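Local coordinates for protein FI20010p1 (PDB 7CFB) that probably takes part in assembling the piRNA amplification complex for gene silencing in Drosophila, using Tudor domains, at residues Phe18-Lys23 against Leu89-Asp94; Cys63-Lys68 against Ala156-Leu161; Val101-Asn106 against Leu236-Lys241; Thr110-Asn115 against Ala125-Phe130. All coordinates share one frame; numbering follows the deposited sequence.

Overall arrangement
Contact 4, the hairpin 110-115 with 125-130, has its centre about 6 Å from the centre of the chain, and about 15, 15 and 14 Å from the centres of contacts 1, 2 and 3. Contacts 3 and 4 share the antiparallel sheet of the Tudor core, in which strands 99-103 and 108-117 are neighbours. Contact 2 belongs to the other sheet, about 30 Å from contact 1 between centres. Along the chain contacts 1 and 2 cross, and contact 4 is nested inside the loops closed by contacts 2 and 3. The Tudor core is thus an insertion between strands 64-67 and 157-161, consistent with an extended Tudor architecture, with both chain ends packed on that core.

Contact 1: residues Phe18-Lys23 against Leu89-Asp94; sequences FLLPPK and LDQLPD
Leu20 and Gln91 pair in a single beta bridge, where the extended N-terminal segment 18-23 runs beside the loop that follows edge strand 87-89 of the Tudor core. Two backbone bonds make the bridge. Leu20 N gives an almost straight hydrogen bond to Asp90 O (3.0 Å, 171° at the hydrogen), and Leu20 O accepts from Leu92 N at 2.9 Å, in the carbonyl plane. Beyond this point Pro21 and Pro22 have no N-H to offer, and the Gln91 side chain carries the pairing on. Its CG stands anti to the backbone N (chi1 163°) and the chain bends at chi2, which brings the amide back across the N-terminal segment. Gln91 NE2 then donates twice, to Pro21 O at 2.7 Å and to Leu92 O at 3.0 Å. Both acceptors lie close to the amide plane, which fixes its rotation, although Pro21 O itself is met from 61° above its carbonyl plane. The Lys23 chain crosses the amide at a slant, its CD 3.5 Å from Gln91 OE1. An alanine in place of Gln91 would take away the amide donor and would probably leave Pro21 O and Leu92 O without that shared clasp. Underneath, Leu19 CB meets Leu92 CG at 3.9 Å, and Leu92 is buried further against Phe99 and Phe136. The far end is closed by one water: it accepts from Lys23 N at 2.7 Å and donates to Leu92 O and to Asp94 OD1, the latter at 2.9 Å, while Asp94 OD1 also takes the N-H of Gly24.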
loop_
_atom_site.group_PDB
_atom_site.type_symbol
_atom_site.label_atom_id
_atom_site.label_comp_id
_atom_site.label_asym_id
_atom_site.label_seq_id
_atom_site.Cartn_x
_atom_site.Cartn_y
_atom_site.Cartn_z
ATOM N N PHE A 18 -23.843 -5.950 -1.151
ATOM C CA PHE A 18 -22.756 -5.142 -0.554
ATOM C C PHE A 18 -22.247 -5.765 0.734
ATOM O O PHE A 18 -22.977 -6.473 1.400
ATOM C CB PHE A 18 -23.211 -3.700 -0.373
ATOM C CG PHE A 18 -23.153 -2.922 -1.653
ATOM C CD1 PHE A 18 -24.014 -3.209 -2.688
ATOM C CD2 PHE A 18 -22.213 -1.937 -1.836
ATOM C CE1 PHE A 18 -23.946 -2.513 -3.880
ATOM C CE2 PHE A 18 -22.139 -1.247 -3.028
ATOM C CZ PHE A 18 -23.017 -1.523 -4.042
ATOM N N LEU A 19 -21.001 -5.469 1.083
ATOM C CA LEU A 19 -20.437 -5.994 2.341
ATOM C C LEU A 19 -21.107 -5.298 3.517
ATOM O O LEU A 19 -21.466 -4.168 3.395
ATOM C CB LEU A 19 -18.946 -5.698 2.375
ATOM C CG LEU A 19 -18.080 -6.458 1.385
ATOM C CD1 LEU A 19 -16.748 -5.755 1.263
ATOM C CD2 LEU A 19 -17.885 -7.892 1.834
ATOM N N LEU A 20 -21.243 -5.985 4.636
ATOM C CA LEU A 20 -21.820 -5.327 5.825
ATOM C C LEU A 20 -20.847 -4.265 6.349
ATOM O O LEU A 20 -19.664 -4.509 6.403
ATOM C CB LEU A 20 -22.127 -6.390 6.877
ATOM C CG LEU A 20 -23.325 -7.270 6.544
ATOM C CD1 LEU A 20 -23.208 -8.637 7.172
ATOM C CD2 LEU A 20 -24.610 -6.599 6.954
ATOM N N PRO A 21 -21.340 -3.087 6.765
ATOM C CA PRO A 21 -20.507 -2.031 7.292
ATOM C C PRO A 21 -19.792 -2.403 8.591
ATOM O O PRO A 21 -20.269 -3.191 9.321
ATOM C CB PRO A 21 -21.531 -0.969 7.667
ATOM C CG PRO A 21 -22.621 -1.169 6.684
ATOM C CD PRO A 21 -22.712 -2.664 6.588
ATOM N N PRO A 22 -18.647 -1.775 8.889
ATOM C CA PRO A 22 -17.912 -2.079 10.095
ATOM C C PRO A 22 -18.748 -1.870 11.362
ATOM O O PRO A 22 -19.477 -0.940 11.437
ATOM C CB PRO A 22 -16.796 -1.035 10.098
ATOM C CG PRO A 22 -16.651 -0.648 8.678
ATOM C CD PRO A 22 -18.013 -0.779 8.059
ATOM N N LYS A 23 -18.621 -2.801 12.298
ATOM C CA LYS A 23 -19.381 -2.748 13.555
ATOM C C LYS A 23 -18.676 -1.781 14.485
ATOM O O LYS A 23 -19.340 -1.169 15.282
ATOM C CB LYS A 23 -19.472 -4.132 14.191
ATOM C CG LYS A 23 -20.442 -5.084 13.514
ATOM C CD LYS A 23 -19.904 -6.491 13.393
ATOM C CE LYS A 23 -20.958 -7.501 12.997
ATOM N NZ LYS A 23 -20.497 -8.890 13.236
ATOM N N LEU A 89 -14.590 -12.706 3.053
ATOM C CA LEU A 89 -15.364 -12.057 4.129
ATOM C C LEU A 89 -16.633 -11.424 3.570
ATOM O O LEU A 89 -16.638 -11.046 2.444
ATOM C CB LEU A 89 -14.498 -10.939 4.708
ATOM C CG LEU A 89 -13.384 -11.349 5.656
ATOM C CD1 LEU A 89 -12.659 -10.116 6.144
ATOM C CD2 LEU A 89 -13.936 -12.125 6.826
ATOM N N ASP A 90 -17.676 -11.374 4.378
ATOM C CA ASP A 90 -18.925 -10.679 4.004
ATOM C C ASP A 90 -19.160 -9.534 4.987
ATOM O O ASP A 90 -20.059 -8.789 4.785
ATOM C CB ASP A 90 -20.090 -11.647 3.844
ATOM C CG ASP A 90 -20.220 -12.108 2.405
ATOM O OD1 ASP A 90 -20.745 -11.330 1.584
ATOM O OD2 ASP A 90 -19.762 -13.228 2.110
ATOM N N GLN A 91 -18.353 -9.462 6.049
ATOM C CA GLN A 91 -18.496 -8.381 7.061
ATOM C C GLN A 91 -17.217 -7.537 7.055
ATOM O O GLN A 91 -16.157 -8.079 7.424
ATOM C CB GLN A 91 -18.757 -8.977 8.445
ATOM C CG GLN A 91 -18.510 -8.001 9.587
ATOM C CD GLN A 91 -19.571 -6.930 9.661
ATOM O OE1 GLN A 91 -20.701 -7.176 10.078
ATOM N NE2 GLN A 91 -19.211 -5.725 9.253
ATOM N N LEU A 92 -17.314 -6.266 6.651
ATOM C CA LEU A 92 -16.108 -5.423 6.603
ATOM C C LEU A 92 -15.519 -5.416 8.004
ATOM O O LEU A 92 -16.236 -5.216 8.920
ATOM C CB LEU A 92 -16.511 -4.005 6.200
ATOM C CG LEU A 92 -16.452 -3.715 4.707
ATOM C CD1 LEU A 92 -17.231 -2.478 4.355
ATOM C CD2 LEU A 92 -15.019 -3.595 4.259
ATOM N N PRO A 93 -14.199 -5.521 8.189
ATOM C CA PRO A 93 -13.601 -5.364 9.497
ATOM C C PRO A 93 -13.698 -3.925 10.024
ATOM O O PRO A 93 -13.955 -3.005 9.332
ATOM C CB PRO A 93 -12.131 -5.710 9.278
ATOM C CG PRO A 93 -12.165 -6.591 8.082
ATOM C CD PRO A 93 -13.236 -5.985 7.216
ATOM N N ASP A 94 -13.382 -3.738 11.288
ATOM C CA ASP A 94 -13.477 -2.386 11.883
ATOM C C ASP A 94 -12.521 -1.392 11.232
ATOM O O ASP A 94 -11.485 -1.766 10.701
ATOM C CB ASP A 94 -13.082 -2.378 13.351
ATOM C CG ASP A 94 -14.022 -3.150 14.243
ATOM O OD1 ASP A 94 -15.089 -3.476 13.800
ATOM O OD2 ASP A 94 -13.644 -3.403 15.361
HETATM O O HOH W 1 -16.816 -4.715 11.894
#

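Contact 2: residues Cys63-Lys68 against Ala156-Leu161; sequences CAYVAK and AIRCDL
Tyr65 and Arg158 form the non-hydrogen-bonded pair at the middle of two antiparallel strands, 64-67 and 157-161, in the five-strand sheet that an extended Tudor protein probably owes to its SN-like (OB-fold) part. Hydrogen-bonded pairs Ala64-Cys159 and Val66-Ile157 flank it, each with two backbone bonds. Near the backbone both faces are packed. On the face of Ala64, Val66, Ile157 and Cys159, Leu161 CD1 reaches Ala64 CB at 3.6 Å, and Leu189 and Phe44 add to the cover. On the other, Tyr65 CD2 lies 3.6 Å from Arg158 CA, with Tyr34 and Ala55 against the ring. The solvent side is at Arg158 alone, whose chain runs out extended past Tyr65 to a partly exposed end. Cys63 CB sits over the centre of the guanidinium, 3.5 Å above its plane, while Tyr65 OH comes to the guanidinium edge and takes a weak, 3.4 Å hydrogen bond from Arg158 NH2. The strong partner is Asp61, which makes a salt bridge to NH2. A leucine in place of Arg158 would probably leave Asp61 without this counter-charge and Cys63 without the flat group beneath it. Backbone bonds and apolar packing thus hold the strands, and charge is confined to the Arg158 end.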
loop_
_atom_site.group_PDB
_atom_site.type_symbol
_atom_site.label_atom_id
_atom_site.label_comp_id
_atom_site.label_asym_id
_atom_site.label_seq_id
_atom_site.Cartn_x
_atom_site.Cartn_y
_atom_site.Cartn_z
ATOM N N CYS A 63 4.210 14.246 -1.850
ATOM C CA CYS A 63 5.005 13.155 -1.249
ATOM C C CYS A 63 4.963 11.866 -2.067
ATOM O O CYS A 63 4.049 11.674 -2.836
ATOM C CB CYS A 63 4.386 12.751 0.069
ATOM S SG CYS A 63 3.058 11.581 -0.264
ATOM N N ALA A 64 5.978 11.040 -1.852
ATOM C CA ALA A 64 6.192 9.723 -2.470
ATOM C C ALA A 64 6.239 8.652 -1.378
ATOM O O ALA A 64 6.164 8.984 -0.224
ATOM C CB ALA A 64 7.452 9.724 -3.262
ATOM N N TYR A 65 6.235 7.398 -1.785
ATOM C CA TYR A 65 6.292 6.264 -0.838
ATOM C C TYR A 65 7.360 5.263 -1.274
ATOM O O TYR A 65 7.448 4.956 -2.434
ATOM C CB TYR A 65 4.914 5.635 -0.700
ATOM C CG TYR A 65 3.911 6.466 0.043
ATOM C CD1 TYR A 65 3.165 7.428 -0.601
ATOM C CD2 TYR A 65 3.694 6.277 1.389
ATOM C CE1 TYR A 65 2.239 8.192 0.072
ATOM C CE2 TYR A 65 2.770 7.026 2.080
ATOM C CZ TYR A 65 2.042 7.987 1.418
ATOM O OH TYR A 65 1.142 8.732 2.082
ATOM N N VAL A 66 8.139 4.779 -0.317
ATOM C CA VAL A 66 9.190 3.767 -0.590
ATOM C C VAL A 66 8.907 2.525 0.247
ATOM O O VAL A 66 8.370 2.664 1.323
ATOM C CB VAL A 66 10.613 4.302 -0.390
ATOM C CG1 VAL A 66 10.949 5.362 -1.409
ATOM C CG2 VAL A 66 10.840 4.808 1.009
ATOM N N ALA A 67 9.203 1.359 -0.310
ATOM C CA ALA A 67 8.959 0.072 0.364
ATOM C C ALA A 67 10.173 -0.832 0.243
ATOM O O ALA A 67 10.674 -1.000 -0.848
ATOM C CB ALA A 67 7.739 -0.578 -0.204
ATOM N N LYS A 68 10.615 -1.359 1.365
ATOM C CA LYS A 68 11.763 -2.285 1.363
ATOM C C LYS A 68 11.409 -3.595 0.668
ATOM O O LYS A 68 12.212 -4.044 -0.071
ATOM C CB LYS A 68 12.353 -2.444 2.756
ATOM C CG LYS A 68 13.643 -1.682 2.966
ATOM C CD LYS A 68 14.739 -2.236 2.148
ATOM C CE LYS A 68 16.120 -1.873 2.623
ATOM N NZ LYS A 68 17.125 -2.313 1.640
ATOM N N ALA A 156 4.692 0.535 2.807
ATOM C CA ALA A 156 4.828 1.891 2.244
ATOM C C ALA A 156 5.190 2.942 3.290
ATOM O O ALA A 156 4.392 3.231 4.132
ATOM C CB ALA A 156 3.604 2.248 1.462
ATOM N N ILE A 157 6.366 3.526 3.129
ATOM C CA ILE A 157 6.869 4.581 4.050
ATOM C C ILE A 157 6.798 5.940 3.348
ATOM O O ILE A 157 7.351 6.077 2.292
ATOM C CB ILE A 157 8.288 4.275 4.549
ATOM C CG1 ILE A 157 8.416 2.876 5.136
ATOM C CG2 ILE A 157 8.717 5.333 5.530
ATOM C CD1 ILE A 157 7.525 2.636 6.297
ATOM N N ARG A 158 6.137 6.899 3.974
ATOM C CA ARG A 158 5.984 8.258 3.408
ATOM C C ARG A 158 7.367 8.882 3.292
ATOM O O ARG A 158 8.153 8.740 4.187
ATOM C CB ARG A 158 5.024 9.073 4.271
ATOM C CG ARG A 158 4.542 10.367 3.647
ATOM C CD ARG A 158 3.337 10.960 4.346
ATOM N NE ARG A 158 3.259 12.342 3.925
ATOM C CZ ARG A 158 2.388 12.847 3.069
ATOM N NH1 ARG A 158 2.449 14.124 2.758
ATOM N NH2 ARG A 158 1.462 12.089 2.521
ATOM N N CYS A 159 7.614 9.518 2.169
ATOM C CA CYS A 159 8.934 10.075 1.868
ATOM C C CYS A 159 8.829 11.384 1.088
ATOM O O CYS A 159 8.226 11.396 0.040
ATOM C CB CYS A 159 9.646 9.051 1.001
ATOM S SG CYS A 159 11.385 9.398 0.706
ATOM N N ASP A 160 9.491 12.413 1.586
ATOM C CA ASP A 160 9.597 13.697 0.869
ATOM C C ASP A 160 10.844 13.562 0.007
ATOM O O ASP A 160 11.916 13.486 0.553
ATOM C CB ASP A 160 9.622 14.852 1.870
ATOM C CG ASP A 160 9.951 16.209 1.272
ATOM O OD1 ASP A 160 10.140 16.288 0.063
ATOM O OD2 ASP A 160 10.022 17.163 2.032
ATOM N N LEU A 161 10.681 13.446 -1.301
ATOM C CA LEU A 161 11.846 13.307 -2.200
ATOM C C LEU A 161 12.319 14.709 -2.569
ATOM O O LEU A 161 11.502 15.480 -2.988
ATOM C CB LEU A 161 11.474 12.509 -3.446
ATOM C CG LEU A 161 11.331 11.001 -3.277
ATOM C CD1 LEU A 161 10.783 10.373 -4.520
ATOM C CD2 LEU A 161 12.620 10.335 -2.883
#

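Contact 3: residues Val101-Asn106 against Leu236-Lys241; sequences VLDSIN and LGFRPK
Ser104 OG sits between two backbone carbonyls of the C-terminal tail, 2.7 Å from Arg239 O and 2.9 Å from Pro240 O. The serine follows strand 99-103 of the Tudor core, at a turn built as an Asx motif: Asp103 OD1 accepts from Asn106 N three residues on, at 3.2 Å, and is met from above the carboxylate plane rather than within it. OD2 of the same carboxylate is bonded to Ser227 in helix 215-228, so both oxygens of Asp103 are occupied and the group is held from two directions. Held this way, Asp103 packs against Phe238. Its CB rests over one face of the ring in a CH-pi contact, 3.9 Å from the centroid and 24° off the normal, displaced toward the rim. Val101 approaches the edge of the same ring, with Val101 CG1 3.8 Å from Phe238 CD2, so the ring lies against the strand, one face on Asp103 and an edge at Val101. A water donating to both Leu102 O and Arg239 O bridges strand and tail just before the serine, and Lys241 N reaches Thr141. On the outer side the Arg239 chain bends at chi2 and chi3 (108° and 91°), turning its guanidinium flat beneath Ile105. Asp230 forms a salt bridge with the NH1 of that guanidinium, and Ile105 CG1 lies over its centre, 3.4 Å above the plane.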
loop_
_atom_site.group_PDB
_atom_site.type_symbol
_atom_site.label_atom_id
_atom_site.label_comp_id
_atom_site.label_asym_id
_atom_site.label_seq_id
_atom_site.Cartn_x
_atom_site.Cartn_y
_atom_site.Cartn_z
ATOM N N VAL A 101 -7.875 -7.162 -0.054
ATOM C CA VAL A 101 -8.837 -6.857 -1.128
ATOM C C VAL A 101 -8.296 -7.432 -2.432
ATOM O O VAL A 101 -7.128 -7.403 -2.655
ATOM C CB VAL A 101 -9.177 -5.363 -1.208
ATOM C CG1 VAL A 101 -7.967 -4.496 -1.451
ATOM C CG2 VAL A 101 -10.273 -5.077 -2.206
ATOM N N LEU A 102 -9.190 -7.950 -3.243
ATOM C CA LEU A 102 -8.791 -8.549 -4.523
ATOM C C LEU A 102 -8.961 -7.546 -5.651
ATOM O O LEU A 102 -9.978 -6.934 -5.727
ATOM C CB LEU A 102 -9.649 -9.791 -4.778
ATOM C CG LEU A 102 -9.583 -10.318 -6.206
ATOM C CD1 LEU A 102 -8.272 -11.009 -6.477
ATOM C CD2 LEU A 102 -10.743 -11.232 -6.500
ATOM N N ASP A 103 -7.907 -7.343 -6.409
ATOM C CA ASP A 103 -8.005 -6.602 -7.679
ATOM C C ASP A 103 -8.315 -7.728 -8.671
ATOM O O ASP A 103 -7.412 -8.446 -8.994
ATOM C CB ASP A 103 -6.713 -5.861 -8.003
ATOM C CG ASP A 103 -6.719 -5.269 -9.392
ATOM O OD1 ASP A 103 -7.635 -5.557 -10.120
ATOM O OD2 ASP A 103 -5.824 -4.527 -9.709
ATOM N N SER A 104 -9.589 -7.929 -9.001
ATOM C CA SER A 104 -10.004 -9.058 -9.873
ATOM C C SER A 104 -9.501 -8.932 -11.306
ATOM O O SER A 104 -9.074 -9.924 -11.832
ATOM C CB SER A 104 -11.445 -9.418 -9.759
ATOM O OG SER A 104 -12.273 -8.420 -10.278
ATOM N N ILE A 105 -9.490 -7.735 -11.857
ATOM C CA ILE A 105 -9.003 -7.568 -13.250
ATOM C C ILE A 105 -7.535 -7.974 -13.361
ATOM O O ILE A 105 -7.228 -8.779 -14.217
ATOM C CB ILE A 105 -9.189 -6.111 -13.710
ATOM C CG1 ILE A 105 -10.585 -5.586 -13.401
ATOM C CG2 ILE A 105 -8.894 -5.989 -15.182
ATOM C CD1 ILE A 105 -11.672 -6.252 -14.170
ATOM N N ASN A 106 -6.698 -7.506 -12.450
ATOM C CA ASN A 106 -5.241 -7.752 -12.547
ATOM C C ASN A 106 -4.782 -8.925 -11.687
ATOM O O ASN A 106 -3.624 -9.116 -11.555
ATOM C CB ASN A 106 -4.485 -6.450 -12.400
ATOM C CG ASN A 106 -4.994 -5.467 -13.418
ATOM O OD1 ASN A 106 -5.598 -4.480 -13.059
ATOM N ND2 ASN A 106 -4.800 -5.763 -14.682
ATOM N N LEU A 236 -12.749 3.581 -11.102
ATOM C CA LEU A 236 -13.590 2.550 -10.446
ATOM C C LEU A 236 -12.937 1.886 -9.228
ATOM O O LEU A 236 -13.567 1.053 -8.648
ATOM C CB LEU A 236 -13.891 1.478 -11.490
ATOM C CG LEU A 236 -14.685 1.928 -12.708
ATOM C CD1 LEU A 236 -14.716 0.834 -13.762
ATOM C CD2 LEU A 236 -16.084 2.327 -12.300
ATOM N N GLY A 237 -11.713 2.225 -8.870
ATOM C CA GLY A 237 -11.068 1.502 -7.769
ATOM C C GLY A 237 -10.852 0.048 -8.132
ATOM O O GLY A 237 -10.526 -0.221 -9.254
ATOM N N PHE A 238 -11.006 -0.864 -7.194
ATOM C CA PHE A 238 -10.792 -2.295 -7.514
ATOM C C PHE A 238 -12.130 -2.898 -7.913
ATOM O O PHE A 238 -13.086 -2.632 -7.294
ATOM C CB PHE A 238 -10.141 -3.050 -6.362
ATOM C CG PHE A 238 -8.675 -2.800 -6.154
ATOM C CD1 PHE A 238 -7.840 -2.502 -7.207
ATOM C CD2 PHE A 238 -8.135 -2.859 -4.896
ATOM C CE1 PHE A 238 -6.494 -2.280 -7.002
ATOM C CE2 PHE A 238 -6.793 -2.635 -4.691
ATOM C CZ PHE A 238 -5.974 -2.354 -5.744
ATOM N N ARG A 239 -12.141 -3.702 -8.950
ATOM C CA ARG A 239 -13.421 -4.252 -9.424
ATOM C C ARG A 239 -13.716 -5.587 -8.779
ATOM O O ARG A 239 -12.840 -6.387 -8.647
ATOM C CB ARG A 239 -13.474 -4.282 -10.941
ATOM C CG ARG A 239 -13.917 -2.943 -11.494
ATOM C CD ARG A 239 -12.726 -2.282 -12.124
ATOM N NE ARG A 239 -12.664 -2.631 -13.517
ATOM C CZ ARG A 239 -11.613 -2.442 -14.265
ATOM N NH1 ARG A 239 -10.528 -1.920 -13.738
ATOM N NH2 ARG A 239 -11.647 -2.761 -15.538
ATOM N N PRO A 240 -14.973 -5.860 -8.447
ATOM C CA PRO A 240 -15.349 -7.088 -7.793
ATOM C C PRO A 240 -15.321 -8.347 -8.654
ATOM O O PRO A 240 -15.119 -8.262 -9.833
ATOM C CB PRO A 240 -16.816 -6.877 -7.441
ATOM C CG PRO A 240 -17.017 -5.416 -7.563
ATOM C CD PRO A 240 -16.100 -5.006 -8.686
ATOM N N LYS A 241 -15.531 -9.503 -8.018
ATOM C CA LYS A 241 -15.533 -10.810 -8.730
ATOM C C LYS A 241 -14.146 -11.056 -9.335
ATOM O O LYS A 241 -13.476 -11.994 -8.859
ATOM C CB LYS A 241 -16.617 -10.826 -9.813
ATOM C CG LYS A 241 -16.214 -10.207 -11.145
ATOM C CD LYS A 241 -17.353 -10.137 -12.142
ATOM C CE LYS A 241 -17.009 -9.338 -13.380
ATOM N NZ LYS A 241 -15.819 -9.886 -14.073
HETATM O O HOH W 2 -12.457 -6.688 -5.554
#

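Contact 4: residues Thr110-Asn115 against Ala125-Phe130; sequences TRITIN and AYLIDF
The Arg111 guanidinium has Ile128 CD1 over the centre of one face, 3.5 Å above the plane, and the Asp129 carboxylate at its edge. The two charged groups are nearly coplanar, 16° apart, and meet side-on: Arg111 NE bonds Asp129 OD2 and Arg111 NH2 bonds Asp129 OD1, each at 2.9 Å and each on the syn lone pair. The Phe130 ring carries Thr110 OG1 over one face, 3.3 Å above its plane and toward the rim. The Tyr126 ring has Thr113 CG2 at its edge and Ile128 N over one face, toward the rim, and it stacks with His133. Along the hairpin of strands 108-117 and 123-127 in the Tudor core, Thr113 and Tyr126 are a hydrogen-bonded antiparallel pair, with Tyr126 N bonding to Thr113 O at 2.9 Å. Ile112 CG1 packs 3.7 Å from Leu127 CD2. Two waters fill out the polar end: one donates to Arg111 O and accepts from Asp129 N, the other accepts from Arg111 N and donates to Asp129 OD2. With Leu152 O, Pro153 O and the Gln155 N-H adding further bonds, the chemistry implies a buried ion pair, both charges met by many partners, that ties the hairpin to the segment before strand 157-161.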
loop_
_atom_site.group_PDB
_atom_site.type_symbol
_atom_site.label_atom_id
_atom_site.label_comp_id
_atom_site.label_asym_id
_atom_site.label_seq_id
_atom_site.Cartn_x
_atom_site.Cartn_y
_atom_site.Cartn_z
ATOM N N THR A 110 -4.146 -7.332 -2.228
ATOM C CA THR A 110 -3.306 -6.397 -1.449
ATOM C C THR A 110 -3.926 -6.079 -0.089
ATOM O O THR A 110 -5.119 -6.139 0.017
ATOM C CB THR A 110 -3.073 -5.137 -2.272
ATOM O OG1 THR A 110 -1.954 -4.424 -1.766
ATOM C CG2 THR A 110 -4.288 -4.252 -2.336
ATOM N N ARG A 111 -3.084 -5.713 0.873
ATOM C CA ARG A 111 -3.502 -5.366 2.255
ATOM C C ARG A 111 -4.176 -4.001 2.234
ATOM O O ARG A 111 -3.726 -3.152 1.531
ATOM C CB ARG A 111 -2.356 -5.496 3.258
ATOM C CG ARG A 111 -1.705 -6.863 3.287
ATOM C CD ARG A 111 -0.934 -7.103 4.554
ATOM N NE ARG A 111 0.180 -6.195 4.625
ATOM C CZ ARG A 111 0.830 -5.882 5.713
ATOM N NH1 ARG A 111 0.500 -6.402 6.867
ATOM N NH2 ARG A 111 1.807 -5.025 5.644
ATOM N N ILE A 112 -5.223 -3.863 3.010
ATOM C CA ILE A 112 -6.064 -2.650 3.009
ATOM C C ILE A 112 -6.609 -2.411 4.409
ATOM O O ILE A 112 -6.729 -3.348 5.154
ATOM C CB ILE A 112 -7.210 -2.874 2.003
ATOM C CG1 ILE A 112 -8.040 -1.621 1.717
ATOM C CG2 ILE A 112 -8.054 -4.074 2.378
ATOM C CD1 ILE A 112 -9.200 -1.820 0.811
ATOM N N THR A 113 -6.912 -1.165 4.706
ATOM C CA THR A 113 -7.617 -0.798 5.935
ATOM C C THR A 113 -8.679 0.249 5.574
ATOM O O THR A 113 -8.420 1.038 4.704
ATOM C CB THR A 113 -6.644 -0.334 7.012
ATOM O OG1 THR A 113 -7.489 -0.152 8.131
ATOM C CG2 THR A 113 -5.926 0.945 6.658
ATOM N N ILE A 114 -9.835 0.196 6.207
ATOM C CA ILE A 114 -10.884 1.220 6.009
ATOM C C ILE A 114 -10.638 2.312 7.048
ATOM O O ILE A 114 -10.613 2.020 8.196
ATOM C CB ILE A 114 -12.298 0.643 6.124
ATOM C CG1 ILE A 114 -12.516 -0.521 5.166
ATOM C CG2 ILE A 114 -13.310 1.733 5.887
ATOM C CD1 ILE A 114 -12.695 -0.089 3.768
ATOM N N ASN A 115 -10.438 3.535 6.607
ATOM C CA ASN A 115 -10.163 4.631 7.559
ATOM C C ASN A 115 -11.428 5.426 7.897
ATOM O O ASN A 115 -11.494 5.911 8.973
ATOM C CB ASN A 115 -8.925 5.435 7.167
ATOM C CG ASN A 115 -9.015 6.083 5.811
ATOM O OD1 ASN A 115 -8.637 5.512 4.813
ATOM N ND2 ASN A 115 -9.505 7.298 5.779
ATOM N N ALA A 125 -10.397 4.242 1.963
ATOM C CA ALA A 125 -9.538 3.103 2.315
ATOM C C ALA A 125 -8.084 3.392 1.973
ATOM O O ALA A 125 -7.833 4.165 1.092
ATOM C CB ALA A 125 -10.028 1.883 1.595
ATOM N N TYR A 126 -7.182 2.735 2.676
ATOM C CA TYR A 126 -5.737 2.912 2.455
ATOM C C TYR A 126 -5.070 1.579 2.114
ATOM O O TYR A 126 -5.205 0.643 2.818
ATOM C CB TYR A 126 -5.125 3.564 3.689
ATOM C CG TYR A 126 -3.651 3.838 3.619
ATOM C CD1 TYR A 126 -3.114 4.531 2.562
ATOM C CD2 TYR A 126 -2.796 3.403 4.602
ATOM C CE1 TYR A 126 -1.773 4.813 2.486
ATOM C CE2 TYR A 126 -1.443 3.650 4.529
ATOM C CZ TYR A 126 -0.927 4.364 3.470
ATOM O OH TYR A 126 0.386 4.639 3.367
ATOM N N LEU A 127 -4.323 1.574 1.033
ATOM C CA LEU A 127 -3.549 0.387 0.624
ATOM C C LEU A 127 -2.197 0.539 1.314
ATOM O O LEU A 127 -1.341 1.195 0.797
ATOM C CB LEU A 127 -3.461 0.364 -0.900
ATOM C CG LEU A 127 -4.793 0.369 -1.634
ATOM C CD1 LEU A 127 -4.618 -0.043 -3.062
ATOM C CD2 LEU A 127 -5.777 -0.551 -0.971
ATOM N N ILE A 128 -2.060 -0.129 2.448
ATOM C CA ILE A 128 -0.906 0.029 3.376
ATOM C C ILE A 128 0.422 -0.311 2.705
ATOM O O ILE A 128 1.395 0.265 3.082
ATOM C CB ILE A 128 -1.140 -0.683 4.722
ATOM C CG1 ILE A 128 -1.054 -2.202 4.618
ATOM C CG2 ILE A 128 -2.432 -0.228 5.361
ATOM C CD1 ILE A 128 -1.160 -2.915 5.918
ATOM N N ASP A 129 0.450 -1.289 1.820
ATOM C CA ASP A 129 1.710 -1.695 1.161
ATOM C C ASP A 129 2.053 -0.819 -0.042
ATOM O O ASP A 129 3.200 -0.835 -0.404
ATOM C CB ASP A 129 1.732 -3.201 0.908
ATOM C CG ASP A 129 1.556 -3.999 2.179
ATOM O OD1 ASP A 129 2.049 -3.571 3.177
ATOM O OD2 ASP A 129 0.884 -4.977 2.146
ATOM N N PHE A 130 1.076 -0.138 -0.639
ATOM C CA PHE A 130 1.308 0.711 -1.837
ATOM C C PHE A 130 1.316 2.212 -1.532
ATOM O O PHE A 130 1.752 2.949 -2.358
ATOM C CB PHE A 130 0.243 0.472 -2.900
ATOM C CG PHE A 130 0.111 -0.935 -3.410
ATOM C CD1 PHE A 130 1.060 -1.894 -3.132
ATOM C CD2 PHE A 130 -0.979 -1.303 -4.170
ATOM C CE1 PHE A 130 0.916 -3.189 -3.591
ATOM C CE2 PHE A 130 -1.111 -2.593 -4.651
ATOM C CZ PHE A 130 -0.157 -3.533 -4.363
HETATM O O HOH W 3 -1.536 -2.391 0.076
HETATM O O HOH W 4 -0.225 -5.951 -0.119
#